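Local atomic coordinates of cytochrome c-550-like protein (Thermosynechococcus elongatus, PDB entry 4LJI), a protein that probably serves as a low-potential electron-transfer cytochrome c carrying one covalently bound heme and can partially replace cytochrome c-550 (PsbV). Residues K40-E45 with T111-T116; N49-G54 with Y99-V104; P74-I79 with V83-S88. One frame throughout, in Å; residues are numbered along the deposited sequence.

Contact 1 of 3, residues K40-E45 with T111-T116; sequences KRLFEE and TEQLET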
loop_
_atom_site.group_PDB
_atom_site.type_symbol
_atom_site.label_atom_id
_atom_site.label_comp_id
_atom_site.label_asym_id
_atom_site.label_seq_id
_atom_site.Cartn_x
_atom_site.Cartn_y
_atom_site.Cartn_z
ATOM N N LYS A 40 -9.656 3.671 8.559
ATOM C CA LYS A 40 -8.322 4.249 8.264
ATOM C C LYS A 40 -7.268 3.155 8.266
ATOM O O LYS A 40 -6.476 3.038 7.335
ATOM C CB LYS A 40 -7.944 5.310 9.297
ATOM C CG LYS A 40 -6.491 5.788 9.206
ATOM C CD LYS A 40 -6.166 6.709 10.376
ATOM C CE LYS A 40 -4.732 7.194 10.343
ATOM N NZ LYS A 40 -4.581 8.038 9.147
ATOM N N ARG A 41 -7.303 2.319 9.296
ATOM C CA ARG A 41 -6.363 1.209 9.371
ATOM C C ARG A 41 -6.484 0.278 8.158
ATOM O O ARG A 41 -5.485 -0.164 7.601
ATOM C CB ARG A 41 -6.569 0.461 10.685
ATOM C CG ARG A 41 -5.629 -0.699 10.924
ATOM C CD ARG A 41 -5.551 -0.922 12.408
ATOM N NE ARG A 41 -5.439 0.352 13.119
ATOM C CZ ARG A 41 -4.300 0.845 13.596
ATOM N NH1 ARG A 41 -3.173 0.161 13.455
ATOM N NH2 ARG A 41 -4.294 2.011 14.231
ATOM N N LEU A 42 -7.710 -0.038 7.746
ATOM C CA LEU A 42 -7.893 -0.839 6.547
ATOM C C LEU A 42 -7.353 -0.162 5.303
ATOM O O LEU A 42 -6.818 -0.809 4.421
ATOM C CB LEU A 42 -9.388 -1.171 6.330
ATOM C CG LEU A 42 -9.894 -2.201 7.297
ATOM C CD1 LEU A 42 -11.427 -2.315 7.146
ATOM C CD2 LEU A 42 -9.218 -3.561 7.014
ATOM N N PHE A 43 -7.498 1.156 5.221
ATOM C CA PHE A 43 -6.996 1.865 4.069
ATOM C C PHE A 43 -5.458 1.801 4.063
ATOM O O PHE A 43 -4.842 1.565 3.037
ATOM C CB PHE A 43 -7.498 3.301 4.117
ATOM C CG PHE A 43 -7.017 4.171 2.985
ATOM C CD1 PHE A 43 -7.703 4.238 1.794
ATOM C CD2 PHE A 43 -5.866 4.938 3.142
ATOM C CE1 PHE A 43 -7.267 5.060 0.775
ATOM C CE2 PHE A 43 -5.453 5.777 2.121
ATOM C CZ PHE A 43 -6.145 5.786 0.933
ATOM N N GLU A 44 -4.865 2.067 5.222
ATOM C CA GLU A 44 -3.405 2.068 5.340
ATOM C C GLU A 44 -2.826 0.713 4.995
ATOM O O GLU A 44 -1.708 0.639 4.488
ATOM C CB GLU A 44 -2.992 2.420 6.763
ATOM C CG GLU A 44 -3.340 3.828 7.145
ATOM C CD GLU A 44 -2.964 4.132 8.573
ATOM O OE1 GLU A 44 -2.470 5.249 8.813
ATOM O OE2 GLU A 44 -3.145 3.241 9.439
ATOM N N GLU A 45 -3.578 -0.359 5.257
ATOM C CA GLU A 45 -3.049 -1.705 5.042
ATOM C C GLU A 45 -3.233 -2.220 3.624
ATOM O O GLU A 45 -2.429 -3.025 3.133
ATOM C CB GLU A 45 -3.618 -2.705 6.067
ATOM C CG GLU A 45 -3.376 -2.342 7.560
ATOM C CD GLU A 45 -1.902 -2.133 7.966
ATOM O OE1 GLU A 45 -0.970 -2.495 7.201
ATOM O OE2 GLU A 45 -1.678 -1.600 9.081
ATOM N N THR A 111 -18.539 -7.272 4.630
ATOM C CA THR A 111 -19.412 -6.135 4.374
ATOM C C THR A 111 -19.154 -4.976 5.331
ATOM O O THR A 111 -18.957 -3.852 4.891
ATOM C CB THR A 111 -20.890 -6.583 4.523
ATOM O OG1 THR A 111 -21.090 -7.718 3.684
ATOM C CG2 THR A 111 -21.858 -5.462 4.133
ATOM N N GLU A 112 -19.163 -5.254 6.632
ATOM C CA GLU A 112 -19.011 -4.210 7.638
ATOM C C GLU A 112 -17.631 -3.557 7.575
ATOM O O GLU A 112 -17.496 -2.342 7.716
ATOM C CB GLU A 112 -19.243 -4.766 9.037
ATOM C CG GLU A 112 -20.706 -5.131 9.322
ATOM C CD GLU A 112 -20.964 -6.617 9.156
ATOM O OE1 GLU A 112 -20.289 -7.240 8.301
ATOM O OE2 GLU A 112 -21.844 -7.159 9.884
ATOM N N GLN A 113 -16.611 -4.382 7.394
ATOM C CA GLN A 113 -15.246 -3.848 7.252
ATOM C C GLN A 113 -15.149 -2.903 6.066
ATOM O O GLN A 113 -14.614 -1.784 6.187
ATOM C CB GLN A 113 -14.217 -4.954 7.069
ATOM C CG GLN A 113 -13.856 -5.691 8.330
ATOM C CD GLN A 113 -12.923 -6.836 8.047
ATOM O OE1 GLN A 113 -13.193 -7.693 7.203
ATOM N NE2 GLN A 113 -11.797 -6.842 8.733
ATOM N N LEU A 114 -15.650 -3.341 4.915
ATOM C CA LEU A 114 -15.639 -2.513 3.713
ATOM C C LEU A 114 -16.484 -1.249 3.892
ATOM O O LEU A 114 -16.121 -0.189 3.346
ATOM C CB LEU A 114 -16.133 -3.322 2.527
ATOM C CG LEU A 114 -15.570 -2.937 1.187
ATOM C CD1 LEU A 114 -14.033 -3.087 1.239
ATOM C CD2 LEU A 114 -16.136 -3.799 0.114
ATOM N N GLU A 115 -17.587 -1.320 4.643
ATOM C CA GLU A 115 -18.333 -0.124 5.008
ATOM C C GLU A 115 -17.481 0.879 5.755
ATOM O O GLU A 115 -17.567 2.062 5.478
ATOM C CB GLU A 115 -19.561 -0.477 5.876
ATOM C CG GLU A 115 -20.731 -1.010 5.096
ATOM C CD GLU A 115 -21.842 -1.495 5.985
ATOM O OE1 GLU A 115 -22.869 -1.937 5.436
ATOM O OE2 GLU A 115 -21.675 -1.431 7.224
ATOM N N THR A 116 -16.688 0.415 6.713
ATOM C CA THR A 116 -15.883 1.355 7.478
ATOM C C THR A 116 -14.777 1.968 6.612
ATOM O O THR A 116 -14.425 3.113 6.835
ATOM C CB THR A 116 -15.254 0.714 8.716
ATOM O OG1 THR A 116 -14.252 -0.221 8.294
ATOM C CG2 THR A 116 -16.312 0.030 9.585
#

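Contact 2 of 3, residues N49-G54 with Y99-V104; sequences NCHVGG and YSCRRV. With HEC (heme c), chain C.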
loop_
_atom_site.group_PDB
_atom_site.type_symbol
_atom_site.label_atom_id
_atom_site.label_comp_id
_atom_site.label_asym_id
_atom_site.label_seq_id
_atom_site.Cartn_x
_atom_site.Cartn_y
_atom_site.Cartn_z
ATOM N N ASN A 49 -0.538 2.124 -1.107
ATOM C CA ASN A 49 0.534 2.192 -2.109
ATOM C C ASN A 49 0.070 3.033 -3.303
ATOM O O ASN A 49 0.862 3.701 -3.928
ATOM C CB ASN A 49 0.893 0.829 -2.680
ATOM C CG ASN A 49 1.357 -0.188 -1.648
ATOM O OD1 ASN A 49 1.657 -1.303 -2.047
ATOM N ND2 ASN A 49 1.421 0.155 -0.366
ATOM N N CYS A 50 -1.234 2.964 -3.641
ATOM C CA CYS A 50 -1.735 3.670 -4.809
ATOM C C CYS A 50 -2.486 4.937 -4.493
ATOM O O CYS A 50 -2.657 5.802 -5.354
ATOM C CB CYS A 50 -2.621 2.723 -5.653
ATOM S SG CYS A 50 -1.629 1.304 -6.324
ATOM N N HIS A 51 -2.977 5.032 -3.262
ATOM C CA HIS A 51 -3.961 6.094 -2.967
ATOM C C HIS A 51 -3.522 6.939 -1.808
ATOM O O HIS A 51 -4.336 7.626 -1.190
ATOM C CB HIS A 51 -5.355 5.516 -2.662
ATOM C CG HIS A 51 -6.041 4.940 -3.850
ATOM N ND1 HIS A 51 -6.393 5.702 -4.944
ATOM C CD2 HIS A 51 -6.506 3.699 -4.088
ATOM C CE1 HIS A 51 -7.057 4.943 -5.807
ATOM N NE2 HIS A 51 -7.100 3.722 -5.318
ATOM N N VAL A 52 -2.233 6.893 -1.497
ATOM C CA VAL A 52 -1.675 7.795 -0.475
ATOM C C VAL A 52 -2.180 9.242 -0.594
ATOM O O VAL A 52 -2.193 9.831 -1.674
ATOM C CB VAL A 52 -0.115 7.758 -0.440
ATOM C CG1 VAL A 52 0.510 8.409 -1.687
ATOM C CG2 VAL A 52 0.410 8.469 0.826
ATOM N N GLY A 53 -2.661 9.759 0.537
ATOM C CA GLY A 53 -3.261 11.087 0.621
ATOM C C GLY A 53 -4.443 11.380 -0.274
ATOM O O GLY A 53 -4.733 12.556 -0.558
ATOM N N GLY A 54 -5.141 10.335 -0.717
ATOM C CA GLY A 54 -6.285 10.526 -1.590
ATOM C C GLY A 54 -5.970 10.667 -3.063
ATOM O O GLY A 54 -6.871 10.828 -3.884
ATOM N N TYR A 99 -9.153 -3.533 -13.925
ATOM C CA TYR A 99 -8.256 -4.443 -13.232
ATOM C C TYR A 99 -7.081 -3.642 -12.659
ATOM O O TYR A 99 -6.086 -4.199 -12.189
ATOM C CB TYR A 99 -7.756 -5.525 -14.186
ATOM C CG TYR A 99 -8.853 -6.154 -15.008
ATOM C CD1 TYR A 99 -9.541 -7.260 -14.543
ATOM C CD2 TYR A 99 -9.209 -5.628 -16.243
ATOM C CE1 TYR A 99 -10.546 -7.835 -15.285
ATOM C CE2 TYR A 99 -10.216 -6.191 -16.991
ATOM C CZ TYR A 99 -10.880 -7.297 -16.510
ATOM O OH TYR A 99 -11.889 -7.865 -17.265
ATOM N N SER A 100 -7.209 -2.322 -12.703
ATOM C CA SER A 100 -6.117 -1.425 -12.276
ATOM C C SER A 100 -6.187 -1.058 -10.782
ATOM O O SER A 100 -5.210 -0.585 -10.203
ATOM C CB SER A 100 -6.165 -0.141 -13.096
ATOM O OG SER A 100 -6.074 -0.429 -14.480
ATOM N N CYS A 101 -7.356 -1.234 -10.184
ATOM C CA CYS A 101 -7.549 -1.000 -8.757
ATOM C C CYS A 101 -7.582 -2.378 -8.095
ATOM O O CYS A 101 -7.393 -3.385 -8.772
ATOM C CB CYS A 101 -8.864 -0.204 -8.534
ATOM S SG CYS A 101 -9.322 0.342 -6.836
ATOM N N ARG A 102 -7.814 -2.430 -6.787
ATOM C CA ARG A 102 -7.706 -3.659 -6.008
ATOM C C ARG A 102 -9.104 -4.164 -5.701
ATOM O O ARG A 102 -9.849 -3.537 -4.946
ATOM C CB ARG A 102 -6.959 -3.392 -4.695
ATOM C CG ARG A 102 -6.775 -4.591 -3.811
ATOM C CD ARG A 102 -6.251 -5.768 -4.602
ATOM N NE ARG A 102 -5.721 -6.795 -3.715
ATOM C CZ ARG A 102 -4.442 -6.877 -3.362
ATOM N NH1 ARG A 102 -4.041 -7.837 -2.536
ATOM N NH2 ARG A 102 -3.570 -5.997 -3.835
ATOM N N ARG A 103 -9.470 -5.281 -6.304
ATOM C CA ARG A 103 -10.764 -5.878 -6.034
ATOM C C ARG A 103 -10.712 -6.467 -4.625
ATOM O O ARG A 103 -9.695 -7.051 -4.230
ATOM C CB ARG A 103 -10.998 -6.959 -7.078
ATOM C CG ARG A 103 -12.424 -7.333 -7.320
ATOM C CD ARG A 103 -12.593 -7.714 -8.785
ATOM N NE ARG A 103 -13.985 -8.023 -9.103
ATOM C CZ ARG A 103 -14.456 -8.170 -10.337
ATOM N NH1 ARG A 103 -13.650 -8.024 -11.385
ATOM N NH2 ARG A 103 -15.734 -8.449 -10.527
ATOM N N VAL A 104 -11.787 -6.339 -3.848
ATOM C CA VAL A 104 -11.751 -6.862 -2.502
ATOM C C VAL A 104 -12.889 -7.886 -2.351
ATOM O O VAL A 104 -14.062 -7.538 -2.381
ATOM C CB VAL A 104 -11.880 -5.766 -1.464
ATOM C CG1 VAL A 104 -11.916 -6.353 -0.086
ATOM C CG2 VAL A 104 -10.687 -4.811 -1.560
HETATM FE FE HEC C . -8.140 2.095 -6.156
HETATM C CHA HEC C . -9.830 3.952 -8.525
HETATM C CHB HEC C . -10.616 2.742 -3.845
HETATM C CHC HEC C . -6.590 -0.043 -3.831
HETATM C CHD HEC C . -5.467 1.838 -8.183
HETATM N NA HEC C . -9.833 3.162 -6.139
HETATM C C1A HEC C . -10.364 3.810 -7.254
HETATM C C2A HEC C . -11.612 4.431 -6.858
HETATM C C3A HEC C . -11.811 4.094 -5.555
HETATM C C4A HEC C . -10.760 3.283 -5.109
HETATM C CMA HEC C . -13.000 4.481 -4.715
HETATM C CAA HEC C . -12.531 5.305 -7.714
HETATM C CBA HEC C . -12.059 6.781 -7.697
HETATM C CGA HEC C . -12.926 7.718 -8.503
HETATM O O1A HEC C . -13.997 7.333 -9.051
HETATM O O2A HEC C . -12.569 8.935 -8.622
HETATM N NB HEC C . -8.504 1.471 -4.199
HETATM C C1B HEC C . -9.593 1.832 -3.492
HETATM C C2B HEC C . -9.531 1.220 -2.224
HETATM C C3B HEC C . -8.435 0.395 -2.186
HETATM C C4B HEC C . -7.769 0.603 -3.482
HETATM C CMB HEC C . -10.569 1.371 -1.134
HETATM C CAB HEC C . -7.956 -0.455 -1.068
HETATM C CBB HEC C . -8.818 -1.510 -0.814
HETATM N NC HEC C . -6.347 1.085 -6.021
HETATM C C1C HEC C . -5.936 0.259 -5.008
HETATM C C2C HEC C . -4.614 -0.109 -5.288
HETATM C C3C HEC C . -4.281 0.405 -6.514
HETATM C C4C HEC C . -5.386 1.161 -6.996
HETATM C CMC HEC C . -3.741 -0.977 -4.392
HETATM C CAC HEC C . -2.936 0.270 -7.157
HETATM C CBC HEC C . -2.447 -0.945 -7.497
HETATM N ND HEC C . -7.745 2.771 -7.967
HETATM C C1D HEC C . -6.615 2.498 -8.637
HETATM C C2D HEC C . -6.699 3.046 -9.990
HETATM C C3D HEC C . -7.899 3.651 -10.094
HETATM C C4D HEC C . -8.544 3.482 -8.801
HETATM C CMD HEC C . -5.622 2.965 -11.055
HETATM C CAD HEC C . -8.452 4.331 -11.317
HETATM C CBD HEC C . -9.417 3.326 -11.980
HETATM C CGD HEC C . -10.079 3.488 -13.335
HETATM O O1D HEC C . -10.550 4.584 -13.744
HETATM O O2D HEC C . -10.181 2.465 -14.057
#

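Contact 3 of 3, residues P74-I79 with V83-S88; sequences PPRDTI and VAFQRS. With HEC (heme c), chain C.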
loop_
_atom_site.group_PDB
_atom_site.type_symbol
_atom_site.label_atom_id
_atom_site.label_comp_id
_atom_site.label_asym_id
_atom_site.label_seq_id
_atom_site.Cartn_x
_atom_site.Cartn_y
_atom_site.Cartn_z
ATOM N N PRO A 74 -22.056 5.220 -11.784
ATOM C CA PRO A 74 -22.767 6.277 -11.073
ATOM C C PRO A 74 -21.803 6.887 -10.050
ATOM O O PRO A 74 -20.677 6.345 -9.878
ATOM C CB PRO A 74 -23.947 5.520 -10.404
ATOM C CG PRO A 74 -23.476 4.119 -10.270
ATOM C CD PRO A 74 -22.514 3.867 -11.414
ATOM N N PRO A 75 -22.192 8.007 -9.422
ATOM C CA PRO A 75 -21.310 8.662 -8.431
ATOM C C PRO A 75 -20.892 7.779 -7.250
ATOM O O PRO A 75 -21.681 6.946 -6.793
ATOM C CB PRO A 75 -22.124 9.865 -7.946
ATOM C CG PRO A 75 -23.467 9.758 -8.571
ATOM C CD PRO A 75 -23.438 8.763 -9.669
ATOM N N ARG A 76 -19.639 7.951 -6.810
ATOM C CA ARG A 76 -19.013 7.111 -5.792
ATOM C C ARG A 76 -18.899 7.893 -4.495
ATOM O O ARG A 76 -17.839 7.982 -3.856
ATOM C CB ARG A 76 -17.654 6.614 -6.320
ATOM C CG ARG A 76 -17.865 5.730 -7.527
ATOM C CD ARG A 76 -16.596 5.240 -8.171
ATOM N NE ARG A 76 -16.899 4.476 -9.377
ATOM C CZ ARG A 76 -16.080 4.332 -10.417
ATOM N NH1 ARG A 76 -14.918 4.957 -10.414
ATOM N NH2 ARG A 76 -16.444 3.598 -11.474
ATOM N N ASP A 77 -20.029 8.484 -4.115
ATOM C CA ASP A 77 -20.091 9.400 -2.983
ATOM C C ASP A 77 -21.038 8.946 -1.883
ATOM O O ASP A 77 -21.528 9.763 -1.090
ATOM C CB ASP A 77 -20.480 10.807 -3.471
ATOM C CG ASP A 77 -21.841 10.843 -4.173
ATOM O OD1 ASP A 77 -22.535 9.794 -4.355
ATOM O OD2 ASP A 77 -22.235 11.969 -4.561
ATOM N N THR A 78 -21.287 7.633 -1.827
ATOM C CA THR A 78 -22.129 7.035 -0.790
ATOM C C THR A 78 -21.500 5.742 -0.332
ATOM O O THR A 78 -20.672 5.181 -1.051
ATOM C CB THR A 78 -23.553 6.721 -1.323
ATOM O OG1 THR A 78 -23.446 5.743 -2.358
ATOM C CG2 THR A 78 -24.239 7.962 -1.893
ATOM N N ILE A 79 -21.865 5.268 0.857
ATOM C CA ILE A 79 -21.348 3.986 1.349
ATOM C C ILE A 79 -21.662 2.850 0.371
ATOM O O ILE A 79 -20.782 2.050 0.037
ATOM C CB ILE A 79 -21.953 3.598 2.722
ATOM C CG1 ILE A 79 -21.656 4.660 3.780
ATOM C CG2 ILE A 79 -21.324 2.258 3.180
ATOM C CD1 ILE A 79 -20.143 4.937 3.971
ATOM N N VAL A 83 -18.793 0.601 -1.653
ATOM C CA VAL A 83 -18.702 -0.840 -1.396
ATOM C C VAL A 83 -18.871 -1.629 -2.711
ATOM O O VAL A 83 -18.037 -2.514 -3.035
ATOM C CB VAL A 83 -19.752 -1.287 -0.336
ATOM C CG1 VAL A 83 -19.834 -2.820 -0.232
ATOM C CG2 VAL A 83 -19.374 -0.659 0.990
ATOM N N ALA A 84 -19.881 -1.269 -3.496
ATOM C CA ALA A 84 -20.149 -1.969 -4.750
ATOM C C ALA A 84 -18.984 -1.805 -5.705
ATOM O O ALA A 84 -18.748 -2.668 -6.543
ATOM C CB ALA A 84 -21.382 -1.472 -5.389
ATOM N N PHE A 85 -18.275 -0.692 -5.571
ATOM C CA PHE A 85 -17.135 -0.437 -6.436
ATOM C C PHE A 85 -16.026 -1.383 -6.035
ATOM O O PHE A 85 -15.435 -2.059 -6.873
ATOM C CB PHE A 85 -16.644 1.014 -6.349
ATOM C CG PHE A 85 -15.405 1.251 -7.132
ATOM C CD1 PHE A 85 -15.468 1.460 -8.508
ATOM C CD2 PHE A 85 -14.177 1.222 -6.495
ATOM C CE1 PHE A 85 -14.297 1.651 -9.237
ATOM C CE2 PHE A 85 -13.005 1.415 -7.201
ATOM C CZ PHE A 85 -13.079 1.637 -8.588
ATOM N N GLN A 86 -15.783 -1.481 -4.739
ATOM C CA GLN A 86 -14.635 -2.250 -4.290
ATOM C C GLN A 86 -14.820 -3.744 -4.530
ATOM O O GLN A 86 -13.849 -4.488 -4.695
ATOM C CB GLN A 86 -14.284 -1.942 -2.842
ATOM C CG GLN A 86 -12.750 -1.822 -2.709
ATOM C CD GLN A 86 -12.201 -0.754 -3.609
ATOM O OE1 GLN A 86 -12.698 0.357 -3.623
ATOM N NE2 GLN A 86 -11.155 -1.079 -4.371
ATOM N N ARG A 87 -16.076 -4.181 -4.550
ATOM C CA ARG A 87 -16.328 -5.598 -4.802
ATOM C C ARG A 87 -15.985 -5.975 -6.245
ATOM O O ARG A 87 -15.569 -7.121 -6.537
ATOM C CB ARG A 87 -17.784 -5.912 -4.479
ATOM C CG ARG A 87 -18.087 -5.898 -2.982
ATOM C CD ARG A 87 -17.350 -6.992 -2.248
ATOM N NE ARG A 87 -17.764 -7.081 -0.859
ATOM C CZ ARG A 87 -16.958 -7.334 0.161
ATOM N NH1 ARG A 87 -15.647 -7.522 -0.025
ATOM N NH2 ARG A 87 -17.469 -7.380 1.382
ATOM N N SER A 88 -16.180 -5.025 -7.149
ATOM C CA SER A 88 -15.923 -5.233 -8.571
ATOM C C SER A 88 -15.574 -3.905 -9.224
ATOM O O SER A 88 -16.453 -3.226 -9.740
ATOM C CB SER A 88 -17.164 -5.808 -9.259
ATOM O OG SER A 88 -16.866 -6.148 -10.608
HETATM FE FE HEC C . -8.140 2.095 -6.156
HETATM C CHA HEC C . -9.830 3.952 -8.525
HETATM C CHB HEC C . -10.616 2.742 -3.845
HETATM C CHC HEC C . -6.590 -0.043 -3.831
HETATM C CHD HEC C . -5.467 1.838 -8.183
HETATM N NA HEC C . -9.833 3.162 -6.139
HETATM C C1A HEC C . -10.364 3.810 -7.254
HETATM C C2A HEC C . -11.612 4.431 -6.858
HETATM C C3A HEC C . -11.811 4.094 -5.555
HETATM C C4A HEC C . -10.760 3.283 -5.109
HETATM C CMA HEC C . -13.000 4.481 -4.715
HETATM C CAA HEC C . -12.531 5.305 -7.714
HETATM C CBA HEC C . -12.059 6.781 -7.697
HETATM C CGA HEC C . -12.926 7.718 -8.503
HETATM O O1A HEC C . -13.997 7.333 -9.051
HETATM O O2A HEC C . -12.569 8.935 -8.622
HETATM N NB HEC C . -8.504 1.471 -4.199
HETATM C C1B HEC C . -9.593 1.832 -3.492
HETATM C C2B HEC C . -9.531 1.220 -2.224
HETATM C C3B HEC C . -8.435 0.395 -2.186
HETATM C C4B HEC C . -7.769 0.603 -3.482
HETATM C CMB HEC C . -10.569 1.371 -1.134
HETATM C CAB HEC C . -7.956 -0.455 -1.068
HETATM C CBB HEC C . -8.818 -1.510 -0.814
HETATM N NC HEC C . -6.347 1.085 -6.021
HETATM C C1C HEC C . -5.936 0.259 -5.008
HETATM C C2C HEC C . -4.614 -0.109 -5.288
HETATM C C3C HEC C . -4.281 0.405 -6.514
HETATM C C4C HEC C . -5.386 1.161 -6.996
HETATM C CMC HEC C . -3.741 -0.977 -4.392
HETATM C CAC HEC C . -2.936 0.270 -7.157
HETATM C CBC HEC C . -2.447 -0.945 -7.497
HETATM N ND HEC C . -7.745 2.771 -7.967
HETATM C C1D HEC C . -6.615 2.498 -8.637
HETATM C C2D HEC C . -6.699 3.046 -9.990
HETATM C C3D HEC C . -7.899 3.651 -10.094
HETATM C C4D HEC C . -8.544 3.482 -8.801
HETATM C CMD HEC C . -5.622 2.965 -11.055
HETATM C CAD HEC C . -8.452 4.331 -11.317
HETATM C CBD HEC C . -9.417 3.326 -11.980
HETATM C CGD HEC C . -10.079 3.488 -13.335
HETATM O O1D HEC C . -10.550 4.584 -13.744
HETATM O O2D HEC C . -10.181 2.465 -14.057
#

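Contact 1 of 3, residues K40-E45 with T111-T116
L42 and Q113 mark the point where the two helical segments come nearest, with their CA atoms 8.0 Å apart. Each segment keeps its own helical backbone bonds, E44 N to K40 O in one and T116 N to E112 O in the other, and the L42, Q113 and T116 side chains with the Q113 carbonyl make the contact. L42 carries it. Its CD1 reaches the backbone of the other helix, lying 3.4 Å from Q113 O, with Q113 CB 3.8 Å away beside that carbonyl. The same methyl meets T116 OG1 at 3.7 Å, the two side chains crossing at about a right angle. An extended leucine suits the place: with chi2 at 172°, CD1 points straight on from CA and spans the gap. Segment 40-45 belongs to the helix that leads into the heme-binding C-x-x-C-H sequence, and 111-116 opens the C-terminal helix; the pairing of these two helices is a hallmark of the cytochrome c fold. T116 folds its hydroxyl back on its own helix. Chi1 of 69° sets OG1 between the backbone N and carbonyl carbon, where it donates a 2.6 Å bond to Q113 O, tilted 18° from the carbonyl plane. Q113 turns its amide the other way, its OE1 accepting from T110 N at the helix start, while within 40-45 K40 NZ forms a salt bridge with E44 OE1 at 3.5 Å.

Contact 2 of 3, residues N49-G54 with Y99-V104
H51 and C101 meet end-on through the heme iron, from opposite faces of the porphyrin. The imidazole has C50 CB over one face, 4.3 Å above its plane and displaced toward the rim; the heme methine CHC lies in plane at its edge, and C101 SG is also near that plane. H51 NE2 binds the iron at 2.1 Å and C101 SG binds it at 2.2 Å, in nearly a straight line. The sulfur therefore stands at the edge of the imidazole, 85° off the ring normal. On the histidine side, C50 is tethered to the heme by the 1.9 Å thioether from its SG to CAC. This is the c-type heme motif C-x-x-C-H, in which C47 makes the second thioether and H51 is the proximal ligand. Cysteine as the other axial ligand is unusual for a cytochrome c, and such an electron-rich sulfur would probably help hold the potential low. Chi1 of -176° swings C101 SG away from its own backbone N and in toward the metal. H51 ND1 is hydrogen-bonded to S55 O, which fixes the rotation of the ring and may strengthen its donation to iron. Around the sulfur, the loop closes over the heme: S100 O lies 3.2 Å from methine CHD, and R102 CB lies 3.5 Å from CHC. R102 NH2 reaches beyond the pocket to N49 O of the second subunit.

Contact 3 of 3, residues P74-I79 with V83-S88
I79 and V83 are joined by a backbone bond in the first turn of helix 79-87, V83 N to I79 O, 3.0 Å long and nearly straight at 165°. The helix follows a loop that ends in T78 at the N-cap position, and together they form part of the heme-pocket wall in this cytochrome c fold. Beside the bond, the branched side chains of I79 and V83 touch through their CG2 methyls. The longer reach is made by R76. Its chain, extended from CG to NE, carries the guanidinium edge-on to the heme propionate, where NH1 donates to O1A at 2.9 Å in a somewhat bent bond. F85 CE1 covers one face of that group, 3.4 Å above its centre, with ring and guanidinium planes 41° apart. NH2 is bonded to S91 O, so two acceptors and an aromatic ring fix the head. With the guanidinium removed, as in an alanine, propionate O1A and S91 O would probably lose their donor, and a gap would open against the F85 ring. A phenylalanine suits the place of F85 because one ring serves both neighbours: while CE1 meets the arginine, CE2 comes within 3.3 Å of heme C2A.

Contact 1 is a surface contact joining helices 33-46 and 111-127, held by a leucine methyl set against a carbonyl and a hydroxyl. Contacts 2 and 3 are buried and built round the same heme: contact 2, joining short helix 48-51 to the loop between helices 79-87 and 111-127, through iron ligation and a thioether; contact 3, on helix 79-87 and the loop before it, through a charged hydrogen bond and an aromatic ring. Along the chain, contact 3 nests inside contact 2, and contact 2 inside contact 1. Q86 and R87 probably hydrogen-bond to the R102 and V104 carbonyls of contact 2, and L114 on helix 111-127 packs against V104 and against V83 and R87 of helix 79-87.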